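Local structure of acyl-CoA dehydrogenase (Bacillus anthracis, 3OWA) at residues 60-65 with 222-227; 65-70 with 109-114; 101-106 with 279-284; 275-280 with 320-325; 538-543 with 569-574. The protein probably catalyses the FAD-dependent alpha,beta-dehydrogenation of an acyl-CoA thioester, as acyl-CoA dehydrogenases do. One frame throughout, in Å; residues are numbered along the deposited sequence. Where two conformers were deposited one is given.

Interaction 1 of 5, residues 60-65 with 222-227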
# COMPACT_ATOMS: atom_id res chain seq x y z
N GLU A 60 15.54 5.25 -17.83
CA GLU A 60 14.39 4.34 -17.61
C GLU A 60 14.12 3.57 -18.86
O GLU A 60 13.43 2.52 -18.82
CB GLU A 60 13.11 5.09 -17.17
CG GLU A 60 13.25 5.80 -15.80
CD GLU A 60 12.98 4.87 -14.61
OE1 GLU A 60 11.80 4.45 -14.45
OE2 GLU A 60 13.94 4.57 -13.81
N GLN A 61 14.63 4.06 -19.99
CA GLN A 61 14.46 3.32 -21.26
C GLN A 61 15.66 2.42 -21.51
O GLN A 61 15.81 1.90 -22.62
CB GLN A 61 14.18 4.27 -22.47
CG GLN A 61 12.76 4.90 -22.40
CD GLN A 61 12.65 6.24 -23.09
OE1 GLN A 61 13.34 6.53 -24.08
NE2 GLN A 61 11.77 7.09 -22.57
N HIS A 62 16.46 2.17 -20.48
CA HIS A 62 17.59 1.21 -20.57
C HIS A 62 18.68 1.70 -21.49
O HIS A 62 19.34 0.90 -22.16
CB HIS A 62 17.12 -0.19 -21.00
CG HIS A 62 16.29 -0.87 -19.97
ND1 HIS A 62 15.84 -2.16 -20.11
CD2 HIS A 62 15.83 -0.43 -18.77
CE1 HIS A 62 15.12 -2.49 -19.05
NE2 HIS A 62 15.11 -1.47 -18.21
N GLU A 63 18.89 3.01 -21.51
CA GLU A 63 20.03 3.50 -22.22
C GLU A 63 21.23 3.45 -21.27
O GLU A 63 21.65 4.47 -20.73
CB GLU A 63 19.78 4.91 -22.75
CG GLU A 63 18.73 4.93 -23.82
CD GLU A 63 18.70 6.23 -24.62
OE1 GLU A 63 19.68 7.03 -24.59
OE2 GLU A 63 17.67 6.43 -25.30
N PHE A 64 21.82 2.26 -21.13
CA PHE A 64 22.79 2.01 -20.05
C PHE A 64 24.17 2.68 -20.27
O PHE A 64 24.91 2.94 -19.31
CB PHE A 64 22.91 0.50 -19.79
CG PHE A 64 21.67 -0.13 -19.21
CD1 PHE A 64 21.09 0.38 -18.08
CD2 PHE A 64 21.12 -1.29 -19.78
CE1 PHE A 64 19.96 -0.15 -17.54
CE2 PHE A 64 19.97 -1.87 -19.21
CZ PHE A 64 19.39 -1.31 -18.09
N ASP A 65 24.49 3.02 -21.52
CA ASP A 65 25.65 3.81 -21.81
C ASP A 65 25.64 5.09 -20.97
O ASP A 65 26.69 5.57 -20.53
CB ASP A 65 25.70 4.14 -23.29
CG ASP A 65 26.06 2.93 -24.15
OD1 ASP A 65 26.19 1.81 -23.58
OD2 ASP A 65 26.18 3.12 -25.38
N SER A 222 21.60 -13.02 -19.27
CA SER A 222 20.32 -13.12 -19.98
C SER A 222 19.91 -11.72 -20.44
O SER A 222 20.54 -10.74 -20.08
CB SER A 222 19.25 -13.64 -19.01
OG SER A 222 18.94 -12.60 -18.09
N PRO A 223 18.82 -11.62 -21.20
CA PRO A 223 18.21 -10.34 -21.46
C PRO A 223 17.75 -9.62 -20.17
O PRO A 223 17.56 -10.28 -19.12
CB PRO A 223 16.97 -10.72 -22.31
CG PRO A 223 17.36 -12.04 -22.98
CD PRO A 223 18.10 -12.74 -21.88
N GLU A 224 17.61 -8.30 -20.22
CA GLU A 224 17.00 -7.53 -19.11
C GLU A 224 15.65 -8.07 -18.66
O GLU A 224 14.85 -8.49 -19.49
CB GLU A 224 16.80 -6.09 -19.50
CG GLU A 224 18.12 -5.35 -19.60
CD GLU A 224 18.79 -5.08 -18.23
OE1 GLU A 224 18.04 -4.85 -17.27
OE2 GLU A 224 20.07 -5.06 -18.11
N GLU A 225 15.38 -8.05 -17.36
CA GLU A 225 14.03 -8.30 -16.86
C GLU A 225 13.11 -7.13 -17.16
O GLU A 225 13.57 -5.96 -17.26
CB GLU A 225 14.07 -8.46 -15.32
CG GLU A 225 14.90 -9.61 -14.88
CD GLU A 225 14.21 -10.92 -15.09
OE1 GLU A 225 14.74 -11.94 -14.59
OE2 GLU A 225 13.12 -10.97 -15.69
N LYS A 226 11.82 -7.43 -17.30
CA LYS A 226 10.76 -6.41 -17.40
C LYS A 226 10.17 -6.20 -16.02
O LYS A 226 9.65 -7.12 -15.43
CB LYS A 226 9.70 -6.84 -18.44
CG LYS A 226 10.27 -6.99 -19.83
CD LYS A 226 9.25 -7.52 -20.79
CE LYS A 226 9.86 -7.72 -22.19
NZ LYS A 226 10.52 -9.06 -22.32
N LYS A 227 10.33 -5.01 -15.45
CA LYS A 227 10.06 -4.85 -14.03
C LYS A 227 8.95 -3.86 -13.80
O LYS A 227 8.79 -2.90 -14.59
CB LYS A 227 11.32 -4.30 -13.27
CG LYS A 227 12.55 -5.22 -13.48
CD LYS A 227 13.72 -4.98 -12.48
CE LYS A 227 14.37 -3.56 -12.50
NZ LYS A 227 14.74 -3.10 -13.88
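F64 and E224 reach for one another from opposite directions, and the carboxylate of E224 comes to lie beside the distal carbons of the phenyl ring. The nearest pair is F64 CE2 with E224 OE2 at 3.4 Å, while E224 CD is 3.6 Å from the same CE2. Ring and carboxylate planes stand 48° apart. H62 packs lower down the glutamate: its ND1 lies 4.0 Å from E224 CG, and its CE1 lies 4.0 Å from E224 CB. At the imidazole edge, close to its plane, the backbone E225 O lies 4.2 Å from H62 CE1.

E224 can serve both rings because its chain bends at chi2 (-71°), laying the methylenes against H62 and carrying the carboxylate on to F64. The two rings also brace each other within 60-65, F64 CZ standing over the rim of one imidazole face. Glutamate suits this place, since its methylenes give the rings an apolar flank while its oxygens are held by R236, S234 and the backbone N of T235. The charge thus has polar partners of its own, and the phenyl ring need only pack against it.

H62 has positive phi and is the C-prime residue of a Schellman motif that ends helix 56-59, just before helix 64-76 begins. The partner segment is the loop after strand 219-221 of the middle-domain sheet, hydrogen-bonded to strand 235-240 and ending at K227 of the FAD pocket, so this surface contact joins the N-terminal helical domain to the beta domain.

Interaction 2 of 5, residues 65-70 with 109-114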
# COMPACT_ATOMS: atom_id res chain seq x y z
N ASP A 65 24.49 3.02 -21.52
CA ASP A 65 25.65 3.81 -21.81
C ASP A 65 25.64 5.09 -20.97
O ASP A 65 26.69 5.57 -20.53
CB ASP A 65 25.70 4.14 -23.29
CG ASP A 65 26.06 2.93 -24.15
OD1 ASP A 65 26.19 1.81 -23.58
OD2 ASP A 65 26.18 3.12 -25.38
N ARG A 66 24.46 5.66 -20.76
CA ARG A 66 24.35 6.93 -19.98
C ARG A 66 24.57 6.66 -18.51
O ARG A 66 25.24 7.44 -17.84
CB ARG A 66 22.98 7.56 -20.19
CG ARG A 66 22.71 8.07 -21.61
CD ARG A 66 21.25 8.50 -21.68
NE ARG A 66 20.80 8.87 -23.01
CZ ARG A 66 20.80 10.12 -23.47
NH1 ARG A 66 21.23 11.10 -22.69
NH2 ARG A 66 20.35 10.37 -24.70
N SER A 67 24.04 5.54 -18.00
CA SER A 67 24.30 5.17 -16.59
C SER A 67 25.77 5.05 -16.36
O SER A 67 26.30 5.58 -15.36
CB SER A 67 23.72 3.76 -16.28
OG SER A 67 22.33 3.77 -16.51
N VAL A 68 26.46 4.34 -17.26
CA VAL A 68 27.91 4.16 -17.12
C VAL A 68 28.63 5.50 -17.13
O VAL A 68 29.50 5.77 -16.28
CB VAL A 68 28.47 3.21 -18.21
CG1 VAL A 68 29.96 3.05 -18.08
CG2 VAL A 68 27.80 1.82 -18.11
N ARG A 69 28.29 6.35 -18.09
CA ARG A 69 28.95 7.64 -18.14
C ARG A 69 28.70 8.41 -16.84
O ARG A 69 29.63 9.00 -16.27
CB ARG A 69 28.48 8.46 -19.36
CG ARG A 69 29.10 9.89 -19.42
CD ARG A 69 28.84 10.63 -20.73
NE ARG A 69 27.47 10.43 -21.25
CZ ARG A 69 26.37 10.92 -20.69
NH1 ARG A 69 25.19 10.66 -21.24
NH2 ARG A 69 26.42 11.63 -19.56
N LEU A 70 27.46 8.43 -16.38
CA LEU A 70 27.11 9.13 -15.14
C LEU A 70 27.79 8.55 -13.92
O LEU A 70 28.19 9.30 -13.01
CB LEU A 70 25.59 9.17 -14.94
CG LEU A 70 24.92 10.08 -15.98
CD1 LEU A 70 23.47 9.90 -15.96
CD2 LEU A 70 25.29 11.58 -15.70
N GLY A 109 15.72 7.91 -8.31
CA GLY A 109 14.99 6.65 -8.53
C GLY A 109 15.92 5.45 -8.62
O GLY A 109 16.76 5.22 -7.75
N GLY A 110 15.72 4.65 -9.66
CA GLY A 110 16.48 3.42 -9.82
C GLY A 110 17.97 3.62 -9.98
O GLY A 110 18.74 2.72 -9.73
N PHE A 111 18.42 4.79 -10.41
CA PHE A 111 19.83 5.03 -10.41
C PHE A 111 20.45 4.95 -9.01
O PHE A 111 21.67 4.79 -8.90
CB PHE A 111 20.14 6.40 -11.09
CG PHE A 111 21.58 6.58 -11.46
CD1 PHE A 111 22.18 5.74 -12.41
CD2 PHE A 111 22.34 7.57 -10.87
CE1 PHE A 111 23.51 5.89 -12.74
CE2 PHE A 111 23.69 7.72 -11.20
CZ PHE A 111 24.27 6.90 -12.14
N ALA A 112 19.66 5.14 -7.96
CA ALA A 112 20.18 5.04 -6.57
C ALA A 112 20.47 3.57 -6.31
O ALA A 112 21.35 3.23 -5.51
CB ALA A 112 19.18 5.51 -5.52
N ILE A 113 19.69 2.71 -6.93
CA ILE A 113 19.88 1.28 -6.78
C ILE A 113 21.14 0.86 -7.47
O ILE A 113 21.95 0.12 -6.90
CB ILE A 113 18.65 0.49 -7.37
CG1 ILE A 113 17.36 0.93 -6.64
CG2 ILE A 113 18.89 -1.03 -7.32
CD1 ILE A 113 17.41 0.92 -5.13
N THR A 114 21.35 1.39 -8.69
CA THR A 114 22.59 1.16 -9.44
C THR A 114 23.80 1.57 -8.62
O THR A 114 24.77 0.82 -8.46
CB THR A 114 22.54 2.01 -10.75
OG1 THR A 114 21.48 1.52 -11.58
CG2 THR A 114 23.88 1.98 -11.54
O HOH W 1 21.08 2.71 -14.04
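The phenyl ring of F111 points at helix 64-76 and meets it with its far carbons. CZ of F111 lies 3.8 Å from L70 CB, the apolar part of the contact. Its neighbour CE1 comes 3.8 Å from the backbone S67 O, which sits at the ring edge near the ring plane, and 4.1 Å from S67 CB. A chi1 of -165° points CG of F111 away from the backbone N, and the ring reaches across to the turn between S67 and L70.

Beside the ring, a water bridges the two helices. It is 3.0 Å from S67 OG and 2.8 Å from T114 OG1, hydrogen-bonded to both, and it sits in the plane of the F111 ring at its edge. T114 follows F111 by three residues, about one turn, so both look toward helix 64-76, and a hydroxyl and a phenyl share one face of helix 110-122.

Further out, L59 touches both S67 and F111, L71 touches F111 and T114, and F105 of helix 95-105 packs on F111.

The chemistry is therefore divided: carbon meets carbon at L70, while the two buried hydroxyls find a partner in the shared water. Serine and threonine suit the place because each offers a hydroxyl to that water. The two segments, both of the N-terminal domain, are thus joined by the packing of F111 and by the water, without a direct polar bond between them.

Interaction 3 of 5, residues 101-106 with 279-284; sequences IAEKFS and SAKRAV
K281 reaches E103 by a straight chain, and the contact can be followed along it. CB points toward helix 95-105, and the chain beyond CG is fully extended, so each methylene carries the amine farther out. CD comes to 3.5 Å from E103 OE1 and CE to 3.3 Å from that oxygen. NZ closes the approach at 2.6 Å from E103 OE1, a short salt bridge in which the amine meets the carboxylate on its syn side, 22° out of plane. The two side chains cross at about a right angle. A water links the pair a second time, donating to E103 OE2 and accepting from K281 NZ.

E103 is also extended, so the long acid and the long base can span the gap between the helices. Each charge has a further partner on helix 305-336: K281 NZ pairs with E322, and E103 OE2 is hydrogen-bonded to the hydroxyl of Y326. Such a network would be expected to favour the ionised forms.

Where the backbones come closest, small residues are needed, and serine fills both places. S106 CB touches S279 OG at 3.4 Å, and S106 OG is turned back to hydrogen-bond E103 O at 2.7 Å. Another water joins S106 O to S279 OG.

The contact sets the C-terminal part of helix 95-105, in the N-terminal domain, against the long helix 257-293 of the C-terminal domain. Helix 305-336 packs on A280 and V284, helix 358-383 on S279 and A283, and helix 35-52 on F105.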
# COMPACT_ATOMS: atom_id res chain seq x y z
N ILE A 101 25.38 10.38 1.26
CA ILE A 101 25.45 10.18 -0.16
C ILE A 101 24.27 9.30 -0.66
O ILE A 101 23.59 9.63 -1.64
CB ILE A 101 26.82 9.59 -0.61
CG1 ILE A 101 27.95 10.63 -0.46
CG2 ILE A 101 26.74 9.10 -2.08
CD1 ILE A 101 29.37 10.00 -0.38
N ALA A 102 23.99 8.21 0.06
CA ALA A 102 22.84 7.35 -0.31
C ALA A 102 21.49 8.07 -0.19
O ALA A 102 20.61 7.92 -1.05
CB ALA A 102 22.83 6.05 0.51
N GLU A 103 21.36 8.89 0.85
CA GLU A 103 20.14 9.63 1.05
C GLU A 103 19.87 10.54 -0.15
O GLU A 103 18.75 10.60 -0.65
CB GLU A 103 20.16 10.45 2.37
CG GLU A 103 18.75 10.94 2.75
CD GLU A 103 18.71 12.01 3.84
OE1 GLU A 103 17.91 12.96 3.67
OE2 GLU A 103 19.44 11.90 4.86
N LYS A 104 20.88 11.25 -0.60
CA LYS A 104 20.72 12.16 -1.74
C LYS A 104 20.58 11.44 -3.08
O LYS A 104 19.84 11.92 -3.97
CB LYS A 104 21.88 13.15 -1.79
CG LYS A 104 21.99 14.01 -0.52
CD LYS A 104 20.73 14.82 -0.37
CE LYS A 104 20.82 15.86 0.70
NZ LYS A 104 19.43 16.26 1.04
N PHE A 105 21.25 10.28 -3.22
CA PHE A 105 21.06 9.46 -4.44
C PHE A 105 19.61 9.00 -4.68
O PHE A 105 19.17 8.80 -5.83
CB PHE A 105 22.04 8.26 -4.51
CG PHE A 105 23.20 8.50 -5.42
CD1 PHE A 105 23.16 8.06 -6.74
CD2 PHE A 105 24.34 9.18 -4.97
CE1 PHE A 105 24.26 8.33 -7.60
CE2 PHE A 105 25.41 9.45 -5.84
CZ PHE A 105 25.36 9.01 -7.14
N SER A 106 18.87 8.78 -3.59
CA SER A 106 17.44 8.39 -3.71
C SER A 106 16.58 9.30 -4.62
O SER A 106 15.61 8.86 -5.23
CB SER A 106 16.80 8.25 -2.33
OG SER A 106 16.61 9.56 -1.82
N SER A 279 13.79 9.18 -0.04
CA SER A 279 12.63 9.18 -0.88
C SER A 279 11.38 9.66 -0.17
O SER A 279 10.55 10.32 -0.80
CB SER A 279 12.37 7.76 -1.45
OG SER A 279 13.54 7.28 -2.12
N ALA A 280 11.22 9.32 1.11
CA ALA A 280 10.04 9.77 1.82
C ALA A 280 10.07 11.28 1.96
O ALA A 280 9.03 11.91 1.83
CB ALA A 280 9.94 9.08 3.24
N LYS A 281 11.24 11.86 2.17
CA LYS A 281 11.35 13.32 2.23
C LYS A 281 11.00 13.96 0.91
O LYS A 281 10.35 15.00 0.87
CB LYS A 281 12.77 13.76 2.58
CG LYS A 281 13.21 13.50 3.99
CD LYS A 281 14.59 14.12 4.15
CE LYS A 281 15.28 13.74 5.44
NZ LYS A 281 16.63 14.41 5.48
N ARG A 282 11.40 13.34 -0.20
CA ARG A 282 11.08 13.89 -1.50
C ARG A 282 9.56 13.80 -1.78
O ARG A 282 8.96 14.71 -2.36
CB ARG A 282 11.86 13.12 -2.59
CG ARG A 282 11.58 13.60 -4.00
CD ARG A 282 11.96 15.11 -4.17
NE ARG A 282 11.65 15.50 -5.53
CZ ARG A 282 11.69 16.75 -5.98
NH1 ARG A 282 11.37 17.00 -7.26
NH2 ARG A 282 12.02 17.75 -5.16
N ALA A 283 8.94 12.69 -1.38
CA ALA A 283 7.51 12.54 -1.54
C ALA A 283 6.76 13.62 -0.73
O ALA A 283 5.76 14.16 -1.20
CB ALA A 283 7.04 11.13 -1.07
N VAL A 284 7.21 13.90 0.49
CA VAL A 284 6.58 14.96 1.27
C VAL A 284 6.66 16.28 0.50
O VAL A 284 5.67 16.98 0.34
CB VAL A 284 7.20 15.10 2.66
CG1 VAL A 284 6.71 16.43 3.36
CG2 VAL A 284 6.81 13.89 3.57
O HOH W 2 19.38 13.70 6.78
O HOH W 3 13.83 7.01 -4.87

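Interaction 4 of 5, residues 275-280 with 320-325; sequences GTVGSA and AAESSV
V277 is the centre of this contact: its two methyls do all the touching from 275-280. CG2 lies 3.7 Å from A321 CB and equally 3.7 Å from the backbone E322 N, while V325 CG2, one turn further on, is 4.0 Å away. The other branch, CG1, turns to the aliphatic root of E322 and stands 3.9 Å from its CB. With chi1 at 157°, CG1 is trans to N and CG2 lies beside it, so one branch meets A321 and V325 and the other E322 CB. Alanine suits the near side, because its lone methyl lets the valine sink close to the backbone.

Away from this tight centre the contact thins out. T276 and A280 do not touch 320-325, and the carboxylate of E322 leads away from V277. There E322 enters a polar cluster with R512, the hydroxyl of Y595 and K281, so its charge is answered although the residue is buried. The segment axes pass 9.5 Å apart at 152°, a nearly antiparallel pair.

The two helices belong to the C-terminal helical bundle, where F367 and N364 of helix 358-383 touch A321 and V325. Chemically, the central contact is purely apolar, held by close-fitting methyls. E322 joins its two sides: its methylene belongs to the hydrocarbon core, and at its acid end R512 and K281 would be expected to favour the ionised form.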
# COMPACT_ATOMS: atom_id res chain seq x y z
N GLY A 275 18.20 5.20 2.25
CA GLY A 275 17.62 5.50 0.94
C GLY A 275 16.11 5.77 1.02
O GLY A 275 15.60 6.74 0.42
N THR A 276 15.37 4.93 1.74
CA THR A 276 13.91 5.11 1.78
C THR A 276 13.58 6.43 2.50
O THR A 276 12.56 7.06 2.23
CB THR A 276 13.21 3.94 2.48
OG1 THR A 276 13.75 3.82 3.80
CG2 THR A 276 13.44 2.61 1.68
N VAL A 277 14.47 6.85 3.39
CA VAL A 277 14.23 8.07 4.14
C VAL A 277 14.37 9.26 3.21
O VAL A 277 13.58 10.23 3.31
CB VAL A 277 15.19 8.21 5.37
CG1 VAL A 277 15.33 9.65 5.79
CG2 VAL A 277 14.63 7.41 6.57
N GLY A 278 15.36 9.21 2.32
CA GLY A 278 15.52 10.27 1.29
C GLY A 278 14.30 10.34 0.38
O GLY A 278 13.80 11.42 0.07
N SER A 279 13.79 9.18 -0.04
CA SER A 279 12.63 9.18 -0.88
C SER A 279 11.38 9.66 -0.17
O SER A 279 10.55 10.32 -0.80
CB SER A 279 12.37 7.76 -1.45
OG SER A 279 13.54 7.28 -2.12
N ALA A 280 11.22 9.32 1.11
CA ALA A 280 10.04 9.77 1.82
C ALA A 280 10.07 11.28 1.96
O ALA A 280 9.03 11.91 1.83
CB ALA A 280 9.94 9.08 3.24
N ALA A 320 10.28 10.11 12.30
CA ALA A 320 10.66 8.96 13.12
C ALA A 320 11.65 8.06 12.37
O ALA A 320 12.61 7.59 12.98
CB ALA A 320 9.44 8.18 13.64
N ALA A 321 11.45 7.87 11.07
CA ALA A 321 12.37 7.05 10.27
C ALA A 321 13.77 7.67 10.16
O ALA A 321 14.79 6.98 10.32
CB ALA A 321 11.78 6.77 8.83
N GLU A 322 13.81 8.96 9.86
CA GLU A 322 15.07 9.66 9.74
C GLU A 322 15.83 9.60 11.08
O GLU A 322 17.03 9.32 11.09
CB GLU A 322 14.85 11.13 9.36
CG GLU A 322 16.14 11.92 9.25
CD GLU A 322 15.89 13.42 9.12
OE1 GLU A 322 14.98 13.98 9.81
OE2 GLU A 322 16.63 14.04 8.33
N SER A 323 15.13 9.85 12.19
CA SER A 323 15.76 9.79 13.51
C SER A 323 16.33 8.40 13.81
O SER A 323 17.47 8.28 14.26
CB SER A 323 14.80 10.20 14.62
OG SER A 323 14.16 11.43 14.32
N SER A 324 15.56 7.36 13.58
CA SER A 324 16.03 6.04 13.96
C SER A 324 17.15 5.49 13.02
O SER A 324 18.04 4.76 13.46
CB SER A 324 14.86 5.05 14.11
OG SER A 324 14.17 4.89 12.89
N VAL A 325 17.11 5.88 11.75
CA VAL A 325 18.16 5.44 10.80
C VAL A 325 19.52 6.08 11.14
O VAL A 325 20.54 5.38 11.16
CB VAL A 325 17.77 5.68 9.31
CG1 VAL A 325 18.88 5.28 8.40
CG2 VAL A 325 16.55 4.83 8.94

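Interaction 5 of 5, residues 538-543 with 569-574; sequences EAFNEI and KLTRHT
A chi1 of -168° swings F540 CG to the far side of CB from the backbone N, a setting that throws the ring off helix 526-554 toward the end of helix 557-571. The second rotation comes from H573, whose chi1 of 70° swings the imidazole back over its own chain. There ND1 gives a hydrogen bond of 3.1 Å to the backbone T571 O, nearly straight at 167°, with the acceptor in the ring plane. This bond fixes the tilt of the imidazole beside F540.

The phenyl ring lies among three partners. F540 CE2 is 3.2 Å from T571 OG1, an oblique approach to the ring. F540 CZ has the backbone L570 O at 3.9 Å, in the ring plane at its edge. The imidazole is the third: F540 CD2 is 4.2 Å from H573 CE1, and the ring centroids lie 5.8 Å apart.

A flat, apolar side chain suits this place, since it can pack against the last turn of helix 557-571, its edge meeting the L570 carbonyl while T571 OG1 lies obliquely beside it. T571 OG1 has a weak hydrogen bond to E544 besides, and histidine can both pack and tie down the chain as it leaves the helix at R572.

The contact joins helix 526-554 to the end of helix 557-571, the next helix in the chain. Helix 458-482 backs it through L463 on F540 and I470 and M473 on L570, while helix 490-520 lies against A539 and I543.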
# COMPACT_ATOMS: atom_id res chain seq x y z
N GLU A 538 0.33 7.31 18.33
CA GLU A 538 -0.12 6.27 17.41
C GLU A 538 0.71 4.99 17.42
O GLU A 538 0.15 3.90 17.35
CB GLU A 538 -0.28 6.82 15.98
CG GLU A 538 -1.60 7.63 15.81
CD GLU A 538 -1.52 8.75 14.75
OE1 GLU A 538 -2.50 9.51 14.58
OE2 GLU A 538 -0.46 8.89 14.11
N ALA A 539 2.03 5.11 17.51
CA ALA A 539 2.92 3.94 17.59
C ALA A 539 2.69 3.16 18.90
O ALA A 539 2.76 1.93 18.91
CB ALA A 539 4.37 4.36 17.51
N PHE A 540 2.44 3.88 19.99
CA PHE A 540 2.15 3.24 21.28
C PHE A 540 0.82 2.49 21.26
O PHE A 540 0.73 1.39 21.80
CB PHE A 540 2.15 4.26 22.40
CG PHE A 540 2.13 3.64 23.77
CD1 PHE A 540 3.30 3.09 24.31
CD2 PHE A 540 0.95 3.57 24.50
CE1 PHE A 540 3.30 2.52 25.60
CE2 PHE A 540 0.93 2.99 25.79
CZ PHE A 540 2.10 2.47 26.33
N ASN A 541 -0.20 3.10 20.65
CA ASN A 541 -1.44 2.41 20.31
C ASN A 541 -1.23 1.08 19.56
O ASN A 541 -1.76 0.04 19.99
CB ASN A 541 -2.43 3.36 19.57
CG ASN A 541 -3.02 4.45 20.50
OD1 ASN A 541 -2.92 4.35 21.73
ND2 ASN A 541 -3.65 5.47 19.91
N GLU A 542 -0.43 1.09 18.49
CA GLU A 542 -0.08 -0.17 17.82
C GLU A 542 0.62 -1.20 18.73
O GLU A 542 0.31 -2.40 18.66
CB GLU A 542 0.80 0.08 16.58
CG GLU A 542 0.13 1.02 15.59
CD GLU A 542 0.96 1.33 14.35
OE1 GLU A 542 2.12 0.84 14.28
OE2 GLU A 542 0.45 2.06 13.46
N ILE A 543 1.57 -0.72 19.54
CA ILE A 543 2.26 -1.59 20.50
C ILE A 543 1.28 -2.31 21.41
O ILE A 543 1.36 -3.53 21.57
CB ILE A 543 3.30 -0.80 21.34
CG1 ILE A 543 4.53 -0.51 20.48
CG2 ILE A 543 3.69 -1.59 22.63
CD1 ILE A 543 5.59 0.39 21.14
N LYS A 569 -2.36 -1.53 33.07
CA LYS A 569 -1.53 -0.73 33.98
C LYS A 569 -0.33 -0.09 33.26
O LYS A 569 0.04 1.05 33.57
CB LYS A 569 -1.03 -1.58 35.16
CG LYS A 569 -2.08 -1.82 36.26
CD LYS A 569 -1.55 -2.72 37.38
CE LYS A 569 -2.70 -3.26 38.23
NZ LYS A 569 -2.24 -4.31 39.19
N LEU A 570 0.26 -0.81 32.32
CA LEU A 570 1.41 -0.31 31.59
C LEU A 570 1.00 0.68 30.51
O LEU A 570 1.79 1.47 30.04
CB LEU A 570 2.21 -1.46 30.98
CG LEU A 570 3.13 -2.19 31.95
CD1 LEU A 570 3.76 -3.34 31.22
CD2 LEU A 570 4.20 -1.27 32.55
N THR A 571 -0.28 0.66 30.18
CA THR A 571 -0.72 1.35 28.99
C THR A 571 -1.60 2.58 29.25
O THR A 571 -1.83 3.40 28.36
CB THR A 571 -1.36 0.31 28.06
OG1 THR A 571 -0.94 0.55 26.73
CG2 THR A 571 -2.86 0.26 28.21
N ARG A 572 -2.06 2.70 30.49
CA ARG A 572 -2.89 3.83 30.94
C ARG A 572 -2.16 5.18 30.86
O ARG A 572 -1.04 5.31 31.35
CB ARG A 572 -3.34 3.59 32.38
CG ARG A 572 -4.37 2.46 32.55
CD ARG A 572 -5.30 2.70 33.74
NE ARG A 572 -4.62 3.31 34.88
CZ ARG A 572 -4.70 4.59 35.22
NH1 ARG A 572 -5.45 5.44 34.52
NH2 ARG A 572 -4.04 5.05 36.28
N HIS A 573 -2.81 6.16 30.25
CA HIS A 573 -2.30 7.53 30.22
C HIS A 573 -3.38 8.46 29.71
O HIS A 573 -4.41 8.01 29.25
CB HIS A 573 -1.06 7.66 29.33
CG HIS A 573 -1.34 7.50 27.86
ND1 HIS A 573 -1.59 6.28 27.28
CD2 HIS A 573 -1.38 8.42 26.86
CE1 HIS A 573 -1.77 6.45 25.98
NE2 HIS A 573 -1.64 7.73 25.70
N THR A 574 -3.13 9.77 29.78
CA THR A 574 -4.09 10.72 29.24
C THR A 574 -3.78 10.97 27.78
O THR A 574 -2.82 11.65 27.47
CB THR A 574 -4.08 12.07 29.98
OG1 THR A 574 -4.46 11.87 31.34
CG2 THR A 574 -5.07 13.05 29.32

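Along the chain, interaction 2 is nested within the loop that interaction 1 closes, and both use helix 64-76; their centres are about 11 Å apart. Interaction 3 crosses both in sequence, touches interaction 2 through F105, and shares helix 257-293 with interaction 4, about 8 Å away between centres. The salt bridge from K281 to E322 ties those two together. Interaction 5 stands alone, its centre about 24 Å from that of interaction 4 and about 48 Å from that of interaction 1, on the other side of the chain's centre from interactions 1 and 2. The contacts thus run from the beta domain through the N-terminal helices into the C-terminal bundle, and on to the additional C-terminal helices.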